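Local coordinates for DNA replication and repair protein RecF (Caldanaerobacter subterraneus subsp. tengcongensis, PDB 5Z69), which is thought to bind ATP and single-stranded DNA, acting as an ABC-type ATPase in DNA replication, repair and the SOS response, at residues A[91-94]-A[100-103]; A[150-155]-A[201-206]; A[209-214]-A[306-311]; A[220-225]-A[297-302]. All coordinates share one frame; numbering follows the deposited sequence. Where two conformers were deposited one is given.

Contact 1: A[91-94]-A[100-103]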
loop_
_atom_site.group_PDB
_atom_site.type_symbol
_atom_site.label_atom_id
_atom_site.label_comp_id
_atom_site.label_asym_id
_atom_site.label_seq_id
_atom_site.Cartn_x
_atom_site.Cartn_y
_atom_site.Cartn_z
ATOM N N ILE A 91 -19.019 -14.329 -34.866
ATOM C CA ILE A 91 -18.628 -13.099 -34.207
ATOM C C ILE A 91 -17.887 -12.228 -35.192
ATOM O O ILE A 91 -16.828 -12.611 -35.711
ATOM C CB ILE A 91 -17.720 -13.364 -32.968
ATOM C CG1 ILE A 91 -18.410 -14.310 -31.972
ATOM C CG2 ILE A 91 -17.287 -12.024 -32.293
ATOM C CD1 ILE A 91 -17.503 -14.579 -30.723
ATOM N N GLU A 92 -18.445 -11.050 -35.444
ATOM C CA GLU A 92 -17.854 -10.105 -36.391
ATOM C C GLU A 92 -17.433 -8.796 -35.761
ATOM O O GLU A 92 -18.185 -8.198 -34.984
ATOM C CB GLU A 92 -18.841 -9.782 -37.500
ATOM C CG GLU A 92 -19.310 -10.969 -38.293
ATOM C CD GLU A 92 -20.414 -10.550 -39.219
ATOM O OE1 GLU A 92 -21.559 -10.475 -38.732
ATOM O OE2 GLU A 92 -20.134 -10.228 -40.407
ATOM N N PHE A 93 -16.265 -8.312 -36.162
ATOM C CA PHE A 93 -15.729 -7.047 -35.636
ATOM C C PHE A 93 -15.167 -6.239 -36.796
ATOM O O PHE A 93 -14.155 -6.624 -37.389
ATOM C CB PHE A 93 -14.641 -7.323 -34.605
ATOM C CG PHE A 93 -14.253 -6.129 -33.769
ATOM C CD1 PHE A 93 -13.604 -5.027 -34.340
ATOM C CD2 PHE A 93 -14.492 -6.117 -32.407
ATOM C CE1 PHE A 93 -13.218 -3.912 -33.541
ATOM C CE2 PHE A 93 -14.106 -5.009 -31.598
ATOM C CZ PHE A 93 -13.476 -3.916 -32.174
ATOM N N GLY A 94 -15.848 -5.150 -37.143
ATOM C CA GLY A 94 -15.405 -4.269 -38.206
ATOM C C GLY A 94 -15.063 -2.899 -37.613
ATOM O O GLY A 94 -15.805 -2.362 -36.794
ATOM N N ASN A 100 -15.981 4.570 -36.668
ATOM C CA ASN A 100 -17.117 3.646 -36.675
ATOM C C ASN A 100 -16.725 2.187 -36.445
ATOM O O ASN A 100 -16.033 1.593 -37.278
ATOM C CB ASN A 100 -17.865 3.754 -38.003
ATOM C CG ASN A 100 -18.484 5.120 -38.205
ATOM O OD1 ASN A 100 -18.738 5.838 -37.239
ATOM N ND2 ASN A 100 -18.740 5.484 -39.462
ATOM N N LYS A 101 -17.153 1.602 -35.330
ATOM C CA LYS A 101 -16.963 0.163 -35.194
ATOM C C LYS A 101 -18.313 -0.556 -35.183
ATOM O O LYS A 101 -19.319 -0.025 -34.705
ATOM C CB LYS A 101 -16.114 -0.185 -33.962
ATOM C CG LYS A 101 -16.741 -0.002 -32.632
ATOM C CD LYS A 101 -15.759 -0.441 -31.522
ATOM C CE LYS A 101 -14.439 0.322 -31.576
ATOM N NZ LYS A 101 -13.640 0.155 -30.320
ATOM N N VAL A 102 -18.332 -1.737 -35.794
ATOM C CA VAL A 102 -19.537 -2.547 -35.879
ATOM C C VAL A 102 -19.199 -3.936 -35.364
ATOM O O VAL A 102 -18.371 -4.640 -35.962
ATOM C CB VAL A 102 -20.083 -2.657 -37.328
ATOM C CG1 VAL A 102 -21.275 -3.608 -37.390
ATOM C CG2 VAL A 102 -20.464 -1.281 -37.881
ATOM N N ILE A 103 -19.812 -4.310 -34.247
ATOM C CA ILE A 103 -19.618 -5.633 -33.657
ATOM C C ILE A 103 -20.924 -6.405 -33.731
ATOM O O ILE A 103 -21.979 -5.915 -33.303
ATOM C CB ILE A 103 -19.145 -5.551 -32.205
ATOM C CG1 ILE A 103 -17.910 -4.664 -32.104
ATOM C CG2 ILE A 103 -18.868 -6.961 -31.617
ATOM C CD1 ILE A 103 -17.477 -4.441 -30.667
#
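Phe93 and Gly94 lie opposite Ile103 and Val102 in a beta hairpin, formed by strands 86-96 and 101-105 within the antiparallel sheet of the RecF nucleotide-binding head. The short segments run antiparallel at 179°. Gly94 and Val102 make the hydrogen-bonded pair: Gly94 N gives to Val102 O at 2.8 Å, and Val102 N returns a bond to Gly94 O at 2.8 Å. Both bonds are nearly straight. Beside them, Phe93 and Ile103 form a non-hydrogen-bonded pair, and Ile103 CA brings its hydrogen to Glu92 O at 3.2 Å.

On this pair's face of the sheet the two side chains lie side by side. Because CG of Phe93 is anti to its backbone N (chi1 -166°), the ring reaches along Ile103, and CE2 meets Ile103 CD1 at 3.5 Å. Ile103 CG1 makes an off-centre CH-pi contact, 4.2 Å from the centroid of the Phe93 ring. Flat phenylalanine and branched isoleucine suit this buried face, where Phe93 also touches Met64. Val102 turns to the other, more open face; Glu92 extends to a hydrogen bond with Tyr76 on the neighbouring strand.

The chemistry thus divides the work: paired amides fix the register of the hairpin, while one aromatic and one aliphatic side chain pack together on its buried face, with Met64 and Leu110 beside them.

Contact 2: A[150-155]-A[201-206]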
loop_
_atom_site.group_PDB
_atom_site.type_symbol
_atom_site.label_atom_id
_atom_site.label_comp_id
_atom_site.label_asym_id
_atom_site.label_seq_id
_atom_site.Cartn_x
_atom_site.Cartn_y
_atom_site.Cartn_z
ATOM N N VAL A 150 -14.681 -10.191 -17.666
ATOM C CA VAL A 150 -14.918 -11.295 -18.583
ATOM C C VAL A 150 -15.879 -12.298 -17.954
ATOM O O VAL A 150 -16.746 -12.850 -18.626
ATOM C CB VAL A 150 -13.596 -12.006 -18.978
ATOM C CG1 VAL A 150 -13.884 -13.402 -19.557
ATOM C CG2 VAL A 150 -12.846 -11.151 -20.003
ATOM N N ILE A 151 -15.755 -12.523 -16.649
ATOM C CA ILE A 151 -16.584 -13.558 -16.073
ATOM C C ILE A 151 -17.799 -12.999 -15.341
ATOM O O ILE A 151 -18.714 -13.743 -15.020
ATOM C CB ILE A 151 -15.747 -14.480 -15.160
ATOM C CG1 ILE A 151 -15.236 -13.774 -13.920
ATOM C CG2 ILE A 151 -14.531 -14.963 -15.916
ATOM C CD1 ILE A 151 -14.269 -14.652 -13.126
ATOM N N ASP A 152 -17.859 -11.688 -15.145
ATOM C CA ASP A 152 -18.912 -11.126 -14.285
ATOM C C ASP A 152 -19.477 -9.838 -14.879
ATOM O O ASP A 152 -18.908 -8.746 -14.736
ATOM C CB ASP A 152 -18.364 -10.889 -12.857
ATOM C CG ASP A 152 -19.407 -10.309 -11.887
ATOM O OD1 ASP A 152 -19.085 -10.187 -10.679
ATOM O OD2 ASP A 152 -20.529 -9.962 -12.303
ATOM N N LYS A 153 -20.635 -9.980 -15.508
ATOM C CA LYS A 153 -21.282 -8.888 -16.224
ATOM C C LYS A 153 -21.759 -7.764 -15.297
ATOM O O LYS A 153 -21.768 -6.597 -15.683
ATOM C CB LYS A 153 -22.457 -9.445 -17.044
ATOM C CG LYS A 153 -22.850 -8.594 -18.236
ATOM N N ASN A 154 -22.140 -8.101 -14.068
ATOM C CA ASN A 154 -22.617 -7.083 -13.140
ATOM C C ASN A 154 -21.479 -6.193 -12.663
ATOM O O ASN A 154 -21.662 -5.001 -12.418
ATOM C CB ASN A 154 -23.332 -7.731 -11.954
ATOM C CG ASN A 154 -24.590 -8.473 -12.382
ATOM O OD1 ASN A 154 -25.353 -7.983 -13.216
ATOM N ND2 ASN A 154 -24.795 -9.666 -11.836
ATOM N N TYR A 155 -20.299 -6.784 -12.526
ATOM C CA TYR A 155 -19.122 -6.014 -12.150
ATOM C C TYR A 155 -18.746 -5.086 -13.284
ATOM O O TYR A 155 -18.437 -3.906 -13.066
ATOM C CB TYR A 155 -17.955 -6.930 -11.835
ATOM C CG TYR A 155 -16.621 -6.229 -11.636
ATOM C CD1 TYR A 155 -15.744 -5.995 -12.707
ATOM C CD2 TYR A 155 -16.219 -5.836 -10.366
ATOM C CE1 TYR A 155 -14.492 -5.373 -12.490
ATOM C CE2 TYR A 155 -14.995 -5.222 -10.147
ATOM C CZ TYR A 155 -14.136 -4.991 -11.196
ATOM O OH TYR A 155 -12.926 -4.376 -10.914
ATOM N N ILE A 201 -15.032 -2.813 -4.879
ATOM C CA ILE A 201 -14.066 -3.312 -3.903
ATOM C C ILE A 201 -14.463 -4.707 -3.442
ATOM O O ILE A 201 -13.632 -5.616 -3.390
ATOM C CB ILE A 201 -13.954 -2.359 -2.692
ATOM C CG1 ILE A 201 -13.132 -1.137 -3.089
ATOM C CG2 ILE A 201 -13.335 -3.076 -1.480
ATOM C CD1 ILE A 201 -13.373 0.075 -2.215
ATOM N N LYS A 202 -15.748 -4.890 -3.154
ATOM C CA LYS A 202 -16.231 -6.183 -2.679
ATOM C C LYS A 202 -15.932 -7.298 -3.681
ATOM O O LYS A 202 -15.438 -8.368 -3.311
ATOM C CB LYS A 202 -17.735 -6.132 -2.395
ATOM C CG LYS A 202 -18.256 -7.431 -1.797
ATOM C CD LYS A 202 -19.631 -7.814 -2.315
ATOM C CE LYS A 202 -19.555 -8.348 -3.746
ATOM N NZ LYS A 202 -20.872 -8.825 -4.278
ATOM N N VAL A 203 -16.213 -7.050 -4.955
ATOM C CA VAL A 203 -15.980 -8.077 -5.951
ATOM C C VAL A 203 -14.492 -8.284 -6.219
ATOM O O VAL A 203 -14.039 -9.424 -6.406
ATOM C CB VAL A 203 -16.694 -7.746 -7.269
ATOM C CG1 VAL A 203 -16.279 -8.743 -8.363
ATOM C CG2 VAL A 203 -18.201 -7.741 -7.053
ATOM N N ARG A 204 -13.729 -7.196 -6.242
ATOM C CA ARG A 204 -12.285 -7.322 -6.416
ATOM C C ARG A 204 -11.686 -8.188 -5.316
ATOM O O ARG A 204 -10.797 -9.007 -5.580
ATOM C CB ARG A 204 -11.599 -5.960 -6.425
ATOM C CG ARG A 204 -11.734 -5.198 -7.735
ATOM C CD ARG A 204 -10.960 -3.887 -7.672
ATOM N NE ARG A 204 -11.054 -3.186 -8.940
ATOM C CZ ARG A 204 -10.515 -2.004 -9.190
ATOM N NH1 ARG A 204 -9.830 -1.362 -8.245
ATOM N NH2 ARG A 204 -10.668 -1.458 -10.389
ATOM N N ASN A 205 -12.184 -8.009 -4.091
ATOM C CA ASN A 205 -11.727 -8.821 -2.959
ATOM C C ASN A 205 -12.065 -10.289 -3.153
ATOM O O ASN A 205 -11.224 -11.166 -2.932
ATOM C CB ASN A 205 -12.341 -8.338 -1.648
ATOM C CG ASN A 205 -11.677 -8.977 -0.426
ATOM O OD1 ASN A 205 -10.519 -8.706 -0.124
ATOM N ND2 ASN A 205 -12.410 -9.835 0.259
ATOM N N ASN A 206 -13.303 -10.562 -3.553
ATOM C CA ASN A 206 -13.710 -11.937 -3.847
ATOM C C ASN A 206 -12.764 -12.600 -4.850
ATOM O O ASN A 206 -12.384 -13.756 -4.684
ATOM C CB ASN A 206 -15.142 -11.991 -4.391
ATOM C CG ASN A 206 -16.174 -11.431 -3.421
ATOM O OD1 ASN A 206 -17.208 -10.907 -3.842
ATOM N ND2 ASN A 206 -15.901 -11.534 -2.124
#
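Tyr155 meets Val203 and Arg204 through both its hydroxyl and its ring. The polar bond runs from Arg204 NE to Tyr155 OH at 3.0 Å, almost straight at 167°, with the oxygen at the edge of the guanidinium and in its plane. Arginine suits the place because its extended chain, CG to NE, carries three N-H-bearing nitrogens: NH2 forms a salt bridge with Asp145, which also bonds the tyrosine hydroxyl, and NH1 pairs with Glu274.

The apolar contact lies nearer the CB end of the ring, at CD2. Val203 CG1 approaches Tyr155 CD2 obliquely at 3.5 Å, and Arg204 CG comes near the hydroxyl end. A phenylalanine in place of Tyr155 would keep the ring packing but would probably leave Arg204 NE without its acceptor and Asp145 without one of its partners.

Capping supplies the third element. With its CG anti to the backbone N (chi1 -180°), Asp152 sends OD2 to Tyr155 N at 3.2 Å, while its bond to Asn154 N is weak; Asp152 OD1 meanwhile lies 3.9 Å from Val203 CG1. An aspartate N-cap at the start of helix 153-177, lying against helix 186-222, belongs to the helical lobe of RecF, where these two long helices follow one another.

Contact 3: A[209-214]-A[306-311]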
loop_
_atom_site.group_PDB
_atom_site.type_symbol
_atom_site.label_atom_id
_atom_site.label_comp_id
_atom_site.label_asym_id
_atom_site.label_seq_id
_atom_site.Cartn_x
_atom_site.Cartn_y
_atom_site.Cartn_z
ATOM N N GLU A 209 -9.143 -13.074 -3.349
ATOM C CA GLU A 209 -9.230 -14.278 -2.506
ATOM C C GLU A 209 -9.019 -15.523 -3.323
ATOM O O GLU A 209 -8.163 -16.335 -3.009
ATOM C CB GLU A 209 -10.604 -14.404 -1.847
ATOM C CG GLU A 209 -10.837 -13.578 -0.577
ATOM C CD GLU A 209 -12.117 -14.005 0.125
ATOM O OE1 GLU A 209 -13.001 -13.141 0.333
ATOM O OE2 GLU A 209 -12.222 -15.209 0.462
ATOM N N LYS A 210 -9.824 -15.684 -4.375
ATOM C CA LYS A 210 -9.681 -16.845 -5.255
ATOM C C LYS A 210 -8.322 -16.861 -5.929
ATOM O O LYS A 210 -7.707 -17.915 -6.060
ATOM C CB LYS A 210 -10.786 -16.859 -6.307
ATOM C CG LYS A 210 -12.140 -17.102 -5.718
ATOM C CD LYS A 210 -13.244 -16.905 -6.745
ATOM C CE LYS A 210 -14.589 -17.314 -6.169
ATOM N NZ LYS A 210 -15.711 -16.816 -6.992
ATOM N N LEU A 211 -7.850 -15.687 -6.345
ATOM C CA LEU A 211 -6.555 -15.588 -7.000
ATOM C C LEU A 211 -5.453 -16.104 -6.071
ATOM O O LEU A 211 -4.614 -16.904 -6.476
ATOM C CB LEU A 211 -6.264 -14.141 -7.421
ATOM C CG LEU A 211 -4.925 -13.959 -8.143
ATOM C CD1 LEU A 211 -4.945 -14.828 -9.396
ATOM C CD2 LEU A 211 -4.631 -12.504 -8.509
ATOM N N LYS A 212 -5.466 -15.660 -4.821
ATOM C CA LYS A 212 -4.436 -16.084 -3.869
ATOM C C LYS A 212 -4.464 -17.612 -3.644
ATOM O O LYS A 212 -3.428 -18.269 -3.737
ATOM C CB LYS A 212 -4.595 -15.319 -2.551
ATOM C CG LYS A 212 -3.396 -15.401 -1.603
ATOM C CD LYS A 212 -3.570 -16.496 -0.575
ATOM C CE LYS A 212 -4.807 -16.253 0.273
ATOM N NZ LYS A 212 -6.028 -16.888 -0.300
ATOM N N ASN A 213 -5.642 -18.176 -3.383
ATOM C CA ASN A 213 -5.788 -19.632 -3.242
ATOM C C ASN A 213 -5.210 -20.427 -4.408
ATOM O O ASN A 213 -4.432 -21.361 -4.215
ATOM C CB ASN A 213 -7.259 -20.037 -3.107
ATOM C CG ASN A 213 -7.932 -19.441 -1.896
ATOM O OD1 ASN A 213 -7.291 -19.160 -0.882
ATOM N ND2 ASN A 213 -9.247 -19.253 -1.989
ATOM N N SER A 214 -5.627 -20.068 -5.619
ATOM C CA SER A 214 -5.197 -20.791 -6.802
ATOM C C SER A 214 -3.711 -20.590 -7.071
ATOM O O SER A 214 -3.008 -21.527 -7.433
ATOM C CB SER A 214 -6.014 -20.357 -8.028
ATOM O OG SER A 214 -5.697 -21.174 -9.134
ATOM N N LEU A 306 -6.785 -18.798 -15.750
ATOM C CA LEU A 306 -7.390 -19.904 -16.470
ATOM C C LEU A 306 -8.292 -20.749 -15.566
ATOM O O LEU A 306 -9.449 -21.018 -15.887
ATOM C CB LEU A 306 -6.286 -20.759 -17.083
ATOM C CG LEU A 306 -6.720 -22.069 -17.738
ATOM C CD1 LEU A 306 -7.804 -21.825 -18.774
ATOM C CD2 LEU A 306 -5.506 -22.763 -18.355
ATOM N N GLU A 307 -7.753 -21.168 -14.431
ATOM C CA GLU A 307 -8.503 -22.002 -13.508
ATOM C C GLU A 307 -9.779 -21.315 -13.003
ATOM O O GLU A 307 -10.856 -21.901 -13.024
ATOM C CB GLU A 307 -7.616 -22.391 -12.322
ATOM C CG GLU A 307 -8.369 -23.086 -11.216
ATOM C CD GLU A 307 -7.427 -23.589 -10.136
ATOM O OE1 GLU A 307 -7.506 -23.092 -8.996
ATOM O OE2 GLU A 307 -6.596 -24.466 -10.449
ATOM N N ILE A 308 -9.647 -20.079 -12.527
ATOM C CA ILE A 308 -10.812 -19.334 -12.066
ATOM C C ILE A 308 -11.835 -19.136 -13.216
ATOM O O ILE A 308 -13.041 -19.288 -13.027
ATOM C CB ILE A 308 -10.375 -17.974 -11.459
ATOM C CG1 ILE A 308 -9.509 -18.224 -10.216
ATOM C CG2 ILE A 308 -11.589 -17.128 -11.084
ATOM C CD1 ILE A 308 -8.849 -16.970 -9.616
ATOM N N LEU A 309 -11.355 -18.828 -14.415
ATOM C CA LEU A 309 -12.268 -18.613 -15.544
ATOM C C LEU A 309 -13.096 -19.891 -15.834
ATOM O O LEU A 309 -14.328 -19.824 -15.974
ATOM C CB LEU A 309 -11.479 -18.140 -16.789
ATOM C CG LEU A 309 -12.163 -18.068 -18.177
ATOM C CD1 LEU A 309 -13.515 -17.483 -18.045
ATOM C CD2 LEU A 309 -11.361 -17.205 -19.172
ATOM N N GLU A 310 -12.444 -21.048 -15.899
ATOM C CA GLU A 310 -13.171 -22.308 -16.137
ATOM C C GLU A 310 -14.224 -22.607 -15.077
ATOM O O GLU A 310 -15.357 -22.985 -15.386
ATOM C CB GLU A 310 -12.210 -23.482 -16.189
ATOM C CG GLU A 310 -11.211 -23.398 -17.295
ATOM C CD GLU A 310 -10.445 -24.689 -17.454
ATOM O OE1 GLU A 310 -9.411 -24.839 -16.762
ATOM O OE2 GLU A 310 -10.886 -25.550 -18.250
ATOM N N GLU A 311 -13.838 -22.432 -13.820
ATOM C CA GLU A 311 -14.725 -22.723 -12.702
ATOM C C GLU A 311 -15.902 -21.757 -12.658
ATOM O O GLU A 311 -17.033 -22.164 -12.432
ATOM C CB GLU A 311 -13.949 -22.674 -11.378
ATOM C CG GLU A 311 -13.772 -24.031 -10.719
ATOM C CD GLU A 311 -15.067 -24.578 -10.132
ATOM O OE1 GLU A 311 -15.976 -23.774 -9.828
ATOM O OE2 GLU A 311 -15.173 -25.815 -9.975
#
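Lys210, Leu211 and Ser214 pack against Glu307 and Ile308 where helix 186-222 of the helical lobe crosses helix 291-313. In ABC-type ATPases of the RecF and SMC kind, the latter helix probably corresponds to the one that follows the signature motif. The short segments cross at 122°, their axes 10.3 Å apart, and at this spacing the CD1 methyl of Ile308 reaches the facing backbone.

Lys210 comes first. Its CB lies 3.8 Å from Ile308 CD1, while the rest of its extended chain runs off to a salt bridge with Glu312. A long lysine thus serves twice, with an apolar base against the isoleucine methyl and a charged end paired with Glu312. The CB of Leu211 points away from segment 306-311, and its side chain packs on Leu301 and Ile229, so here it is mainly backbone that Ile308 touches: CD1 stands 3.7 Å from Leu211 N and as near to Lys210 C.

One turn on, Ser214 is small enough to let Glu307 approach. With CG opposite the backbone N (chi1 172°) and the chain extended beyond it, the carboxylate of Glu307 reaches the serine. OE2 forms a salt bridge with Lys217 of the first helix. Were Glu307 replaced by an alanine, Lys217 would probably lose its countercharge and Ser214 an acceptor. Two conformers of Ser214 were deposited, and its bonds are less certain for the other; in the one described OG also bonds Ser304, and it donates to Glu307 OE1 at 2.6 Å from above the carboxylate plane, 78° out of it.

Contact 4: A[220-225]-A[297-302]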
loop_
_atom_site.group_PDB
_atom_site.type_symbol
_atom_site.label_atom_id
_atom_site.label_comp_id
_atom_site.label_asym_id
_atom_site.label_seq_id
_atom_site.Cartn_x
_atom_site.Cartn_y
_atom_site.Cartn_z
ATOM N N MET A 220 3.337 -23.355 -5.058
ATOM C CA MET A 220 3.882 -24.348 -4.143
ATOM C C MET A 220 4.279 -25.615 -4.891
ATOM O O MET A 220 5.052 -26.426 -4.385
ATOM C CB MET A 220 2.872 -24.678 -3.037
ATOM C CG MET A 220 3.474 -25.341 -1.795
ATOM S SD MET A 220 4.787 -24.369 -1.006
ATOM C CE MET A 220 4.888 -25.150 0.605
ATOM N N GLU A 221 3.754 -25.777 -6.103
ATOM C CA GLU A 221 4.003 -26.982 -6.888
ATOM C C GLU A 221 5.282 -26.902 -7.718
ATOM O O GLU A 221 5.958 -27.911 -7.903
ATOM C CB GLU A 221 2.825 -27.275 -7.824
ATOM C CG GLU A 221 1.501 -27.604 -7.139
ATOM C CD GLU A 221 1.595 -28.782 -6.196
ATOM O OE1 GLU A 221 2.254 -29.784 -6.554
ATOM O OE2 GLU A 221 1.017 -28.700 -5.089
ATOM N N ILE A 222 5.613 -25.718 -8.227
ATOM C CA ILE A 222 6.747 -25.598 -9.141
ATOM C C ILE A 222 7.956 -24.839 -8.578
ATOM O O ILE A 222 9.023 -24.819 -9.195
ATOM C CB ILE A 222 6.325 -24.913 -10.455
ATOM C CG1 ILE A 222 5.821 -23.498 -10.185
ATOM C CG2 ILE A 222 5.252 -25.729 -11.167
ATOM C CD1 ILE A 222 5.538 -22.716 -11.448
ATOM N N SER A 223 7.782 -24.216 -7.417
ATOM C CA SER A 223 8.856 -23.449 -6.794
ATOM C C SER A 223 8.943 -23.708 -5.296
ATOM O O SER A 223 9.915 -23.319 -4.649
ATOM C CB SER A 223 8.658 -21.954 -7.048
ATOM O OG SER A 223 8.865 -21.638 -8.410
ATOM N N ASN A 224 7.915 -24.358 -4.757
ATOM C CA ASN A 224 7.813 -24.631 -3.323
ATOM C C ASN A 224 7.906 -23.369 -2.460
ATOM O O ASN A 224 8.370 -23.423 -1.321
ATOM C CB ASN A 224 8.890 -25.635 -2.893
ATOM C CG ASN A 224 8.463 -26.476 -1.709
ATOM O OD1 ASN A 224 7.859 -27.539 -1.874
ATOM N ND2 ASN A 224 8.772 -26.005 -0.503
ATOM N N GLU A 225 7.462 -22.240 -3.010
ATOM C CA GLU A 225 7.450 -20.967 -2.285
ATOM C C GLU A 225 6.033 -20.574 -1.869
ATOM O O GLU A 225 5.048 -21.082 -2.411
ATOM C CB GLU A 225 8.084 -19.860 -3.127
ATOM C CG GLU A 225 9.579 -20.037 -3.317
ATOM C CD GLU A 225 10.131 -19.197 -4.443
ATOM O OE1 GLU A 225 9.344 -18.793 -5.325
ATOM O OE2 GLU A 225 11.352 -18.943 -4.456
ATOM N N ALA A 297 6.083 -16.267 -11.085
ATOM C CA ALA A 297 4.897 -15.653 -10.501
ATOM C C ALA A 297 3.887 -15.245 -11.577
ATOM O O ALA A 297 2.688 -15.360 -11.369
ATOM C CB ALA A 297 5.283 -14.450 -9.665
ATOM N N ALA A 298 4.388 -14.763 -12.709
ATOM C CA ALA A 298 3.552 -14.425 -13.854
ATOM C C ALA A 298 2.808 -15.656 -14.356
ATOM O O ALA A 298 1.614 -15.591 -14.660
ATOM C CB ALA A 298 4.387 -13.838 -14.959
ATOM N N LEU A 299 3.526 -16.776 -14.430
ATOM C CA LEU A 299 2.975 -18.042 -14.903
ATOM C C LEU A 299 1.843 -18.524 -14.000
ATOM O O LEU A 299 0.775 -18.924 -14.480
ATOM C CB LEU A 299 4.080 -19.103 -14.990
ATOM C CG LEU A 299 3.680 -20.520 -15.411
ATOM C CD1 LEU A 299 2.863 -20.476 -16.679
ATOM C CD2 LEU A 299 4.896 -21.407 -15.626
ATOM N N CYS A 300 2.089 -18.481 -12.692
ATOM C CA CYS A 300 1.103 -18.874 -11.687
ATOM C C CYS A 300 -0.139 -17.983 -11.730
ATOM O O CYS A 300 -1.262 -18.453 -11.575
ATOM C CB CYS A 300 1.721 -18.815 -10.284
ATOM S SG CYS A 300 2.974 -20.081 -9.940
ATOM N N LEU A 301 0.094 -16.683 -11.891
ATOM C CA LEU A 301 -0.976 -15.712 -12.053
ATOM C C LEU A 301 -1.894 -16.093 -13.224
ATOM O O LEU A 301 -3.119 -16.091 -13.094
ATOM C CB LEU A 301 -0.383 -14.324 -12.276
ATOM C CG LEU A 301 -1.370 -13.192 -12.528
ATOM C CD1 LEU A 301 -2.049 -12.784 -11.231
ATOM C CD2 LEU A 301 -0.672 -12.009 -13.190
ATOM N N LYS A 302 -1.288 -16.438 -14.357
ATOM C CA LYS A 302 -2.056 -16.749 -15.576
ATOM C C LYS A 302 -2.696 -18.138 -15.487
ATOM O O LYS A 302 -3.829 -18.343 -15.933
ATOM C CB LYS A 302 -1.166 -16.645 -16.817
ATOM C CG LYS A 302 -0.521 -15.259 -17.040
ATOM C CD LYS A 302 -1.550 -14.171 -17.357
ATOM C CE LYS A 302 -2.258 -14.497 -18.685
ATOM N NZ LYS A 302 -3.251 -13.455 -19.138
#
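Ile222 and Cys300 are the nearest backbone positions here, their CA atoms 9.1 Å apart, so side chains alone must bridge the gap. Segment 220-225 holds the last turn of helix 186-222: Ile222 ends it, Ser223 is the first residue to leave helical angles, and Asn224 takes a positive phi of 56°, a conformation that asparagine tolerates well. Segment 297-302, by contrast, is regular helix throughout, with Leu301 N bonded to Ala297 O at 3.0 Å.

The contact thus joins the C-terminal end of the long helix of the helical lobe to the early turns of helix 291-313. Across it Ile222 reaches out with its CD1 methyl, which lies 4.0 Å from Cys300 SG. CG1 sits between the backbone N and the carbonyl carbon (chi1 62°), and the onward chain is extended, which carries the methyl to the sulfur. The same CD1 is 4.4 Å from Leu299 CD2, a looser touch. A slender cysteine suits the buried side of the helix, since Phe218 and Leu219 of the first helix also press on it, while Leu299, partly exposed, offers its CD2 methyl beside the cysteine. Beyond the pair, Ile222 rests on Thr296 and on Tyr335.

Contacts 2, 3 and 4 follow helix 186-222 along its length, and contacts 3 and 4 share helix 291-313 as well. Their centres step by 13 Å from contact 2 to 3 and again from 3 to 4. Neighbours touch: Ile151 CG2 of contact 2 lies 3.5 Å from Leu309 CD1 of contact 3, and Leu211 CD2 of contact 3 is 3.8 Å from Leu301 CD1 of contact 4. Contact 1 stands apart in its own sheet, centres 26 Å from contact 2 and 38 Å from contact 4. None belongs to the ATP-binding site; the side chain of Phe93 in contact 1 is about 13 Å from the bound ATP analogue.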